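Side-chain contact in Nrps/pks (Streptomyces albus, PDB 4OPE), which probably catalyses the decarboxylative condensation that extends the polyketide chain, as the ketosynthase domain of an AT-less oxazolomycin synthase module: residues V261-R266 with L366-Q371. Sequence-based numbering, arbitrary orientation.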
loop_
_atom_site.group_PDB
_atom_site.type_symbol
_atom_site.label_atom_id
_atom_site.label_comp_id
_atom_site.label_asym_id
_atom_site.label_seq_id
_atom_site.Cartn_x
_atom_site.Cartn_y
_atom_site.Cartn_z
ATOM N N VAL A 261 -16.797 -20.106 -10.350
ATOM C CA VAL A 261 -15.360 -19.825 -10.353
ATOM C C VAL A 261 -14.939 -19.219 -11.704
ATOM O O VAL A 261 -15.148 -19.799 -12.756
ATOM C CB VAL A 261 -14.590 -21.110 -10.045
ATOM C CG1 VAL A 261 -13.111 -20.898 -10.184
ATOM C CG2 VAL A 261 -14.860 -21.533 -8.628
ATOM N N LEU A 262 -14.332 -18.049 -11.676
ATOM C CA LEU A 262 -13.964 -17.356 -12.910
ATOM C C LEU A 262 -12.597 -17.721 -13.429
ATOM O O LEU A 262 -12.317 -17.569 -14.628
ATOM C CB LEU A 262 -13.998 -15.849 -12.672
ATOM C CG LEU A 262 -15.344 -15.151 -12.915
ATOM C CD1 LEU A 262 -16.496 -16.037 -12.555
ATOM C CD2 LEU A 262 -15.479 -13.878 -12.136
ATOM N N ALA A 263 -11.723 -18.152 -12.525
ATOM C CA ALA A 263 -10.346 -18.455 -12.870
ATOM C C ALA A 263 -9.621 -18.935 -11.626
ATOM O O ALA A 263 -9.927 -18.541 -10.499
ATOM C CB ALA A 263 -9.645 -17.222 -13.429
ATOM N N VAL A 264 -8.645 -19.787 -11.851
ATOM C CA VAL A 264 -7.763 -20.219 -10.804
ATOM C C VAL A 264 -6.526 -19.380 -10.925
ATOM O O VAL A 264 -5.931 -19.286 -12.024
ATOM C CB VAL A 264 -7.343 -21.684 -11.028
ATOM C CG1 VAL A 264 -6.327 -22.119 -9.992
ATOM C CG2 VAL A 264 -8.565 -22.573 -11.020
ATOM N N VAL A 265 -6.114 -18.805 -9.800
ATOM C CA VAL A 265 -4.898 -18.046 -9.742
ATOM C C VAL A 265 -3.713 -18.972 -9.533
ATOM O O VAL A 265 -3.382 -19.308 -8.410
ATOM C CB VAL A 265 -4.981 -17.048 -8.612
ATOM C CG1 VAL A 265 -3.663 -16.249 -8.489
ATOM C CG2 VAL A 265 -6.160 -16.114 -8.898
ATOM N N ARG A 266 -3.087 -19.388 -10.626
ATOM C CA ARG A 266 -1.993 -20.348 -10.548
ATOM C C ARG A 266 -0.764 -19.798 -9.816
ATOM O O ARG A 266 -0.171 -20.491 -9.013
ATOM C CB ARG A 266 -1.628 -20.861 -11.948
ATOM C CG ARG A 266 -2.681 -21.828 -12.558
ATOM C CD ARG A 266 -2.451 -23.303 -12.216
ATOM N NE ARG A 266 -1.213 -23.832 -12.825
ATOM C CZ ARG A 266 -1.083 -24.251 -14.095
ATOM N NH1 ARG A 266 -2.127 -24.245 -14.921
ATOM N NH2 ARG A 266 0.091 -24.697 -14.549
ATOM N N LEU A 366 -12.929 -12.213 -18.980
ATOM C CA LEU A 366 -13.978 -12.219 -19.991
ATOM C C LEU A 366 -13.576 -13.094 -21.140
ATOM O O LEU A 366 -14.391 -13.781 -21.700
ATOM C CB LEU A 366 -14.284 -10.802 -20.503
ATOM C CG LEU A 366 -14.922 -9.964 -19.399
ATOM C CD1 LEU A 366 -14.878 -8.452 -19.623
ATOM C CD2 LEU A 366 -16.347 -10.489 -19.180
ATOM N N GLN A 367 -12.312 -13.083 -21.493
ATOM C CA GLN A 367 -11.870 -13.976 -22.559
ATOM C C GLN A 367 -12.156 -15.450 -22.155
ATOM O O GLN A 367 -12.744 -16.210 -22.936
ATOM C CB GLN A 367 -10.412 -13.695 -22.952
ATOM C CG GLN A 367 -10.300 -12.410 -23.746
ATOM C CD GLN A 367 -8.924 -12.147 -24.366
ATOM O OE1 GLN A 367 -8.792 -11.399 -25.326
ATOM N NE2 GLN A 367 -7.908 -12.764 -23.828
ATOM N N PHE A 368 -11.781 -15.827 -20.934
ATOM C CA PHE A 368 -12.045 -17.162 -20.456
ATOM C C PHE A 368 -13.530 -17.455 -20.610
ATOM O O PHE A 368 -13.905 -18.488 -21.204
ATOM C CB PHE A 368 -11.649 -17.330 -19.003
ATOM C CG PHE A 368 -10.161 -17.491 -18.757
ATOM C CD1 PHE A 368 -9.279 -17.868 -19.745
ATOM C CD2 PHE A 368 -9.659 -17.303 -17.473
ATOM C CE1 PHE A 368 -7.923 -18.038 -19.458
ATOM C CE2 PHE A 368 -8.311 -17.479 -17.177
ATOM C CZ PHE A 368 -7.437 -17.850 -18.180
ATOM N N ARG A 369 -14.375 -16.541 -20.142
ATOM C CA ARG A 369 -15.804 -16.814 -20.110
ATOM C C ARG A 369 -16.393 -17.023 -21.515
ATOM O O ARG A 369 -17.141 -17.952 -21.727
ATOM C CB ARG A 369 -16.585 -15.716 -19.401
ATOM C CG ARG A 369 -18.080 -15.864 -19.667
ATOM C CD ARG A 369 -18.981 -14.959 -18.839
ATOM N NE ARG A 369 -18.709 -15.065 -17.394
ATOM C CZ ARG A 369 -19.091 -14.178 -16.461
ATOM N NH1 ARG A 369 -19.787 -13.079 -16.781
ATOM N NH2 ARG A 369 -18.762 -14.389 -15.186
ATOM N N HIS A 370 -16.077 -16.130 -22.448
ATOM C CA HIS A 370 -16.593 -16.219 -23.789
ATOM C C HIS A 370 -15.683 -16.993 -24.748
ATOM O O HIS A 370 -16.029 -17.186 -25.880
ATOM C CB HIS A 370 -16.809 -14.817 -24.348
ATOM C CG HIS A 370 -17.718 -13.979 -23.524
ATOM N ND1 HIS A 370 -19.075 -14.192 -23.474
ATOM C CD2 HIS A 370 -17.476 -12.912 -22.735
ATOM C CE1 HIS A 370 -19.632 -13.304 -22.670
ATOM N NE2 HIS A 370 -18.683 -12.509 -22.213
ATOM N N GLN A 371 -14.526 -17.430 -24.303
ATOM C CA GLN A 371 -13.667 -18.278 -25.126
ATOM C C GLN A 371 -13.325 -17.639 -26.466
ATOM O O GLN A 371 -13.334 -18.288 -27.516
ATOM C CB GLN A 371 -14.303 -19.633 -25.321
ATOM C CG GLN A 371 -14.543 -20.355 -24.021
ATOM C CD GLN A 371 -15.174 -21.713 -24.221
ATOM O OE1 GLN A 371 -15.936 -21.927 -25.148
ATOM N NE2 GLN A 371 -14.855 -22.635 -23.353
#
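The F368 ring meets A263 and L262 with its edge: the CB of A263 lies near the ring plane, 4.0 Å from F368 CE2, and the carbonyl O of L262 comes up to the same margin, 3.9 Å from F368 CD2. W402 also meets the phenyl group, the two ring planes about 25° apart. The guanidinium of R369 is likewise approached at its edge, where L262 CD1 sits 3.8 Å from R369 NH2, close to the plane of the group; this is a van der Waals contact between a methyl and a charged group. One face of the H370 imidazole carries R369 CG, 4.1 Å above its centre, and W28 of helix 24-33 stacks on this imidazole.

Torsions account for the two reaches. F368 CG stands anti to its carbonyl carbon (chi1 -77°), directing the ring to the strand, whereas the R369 chain runs extended until it bends at chi3 (-53°), which turns its end toward L262, NH2 leading. The interface is small, 135 Å² summed over both sides, and its apolar part is buried around A263 and F368 while R369 is exposed. L262 and A263 also bond through their backbones to I11 of strand 9-17. The contact thus packs the C-terminal end of helix 356-370 against L262 and A263, where the chain enters central strand 263-272, the helix-on-sheet layering of the thiolase fold.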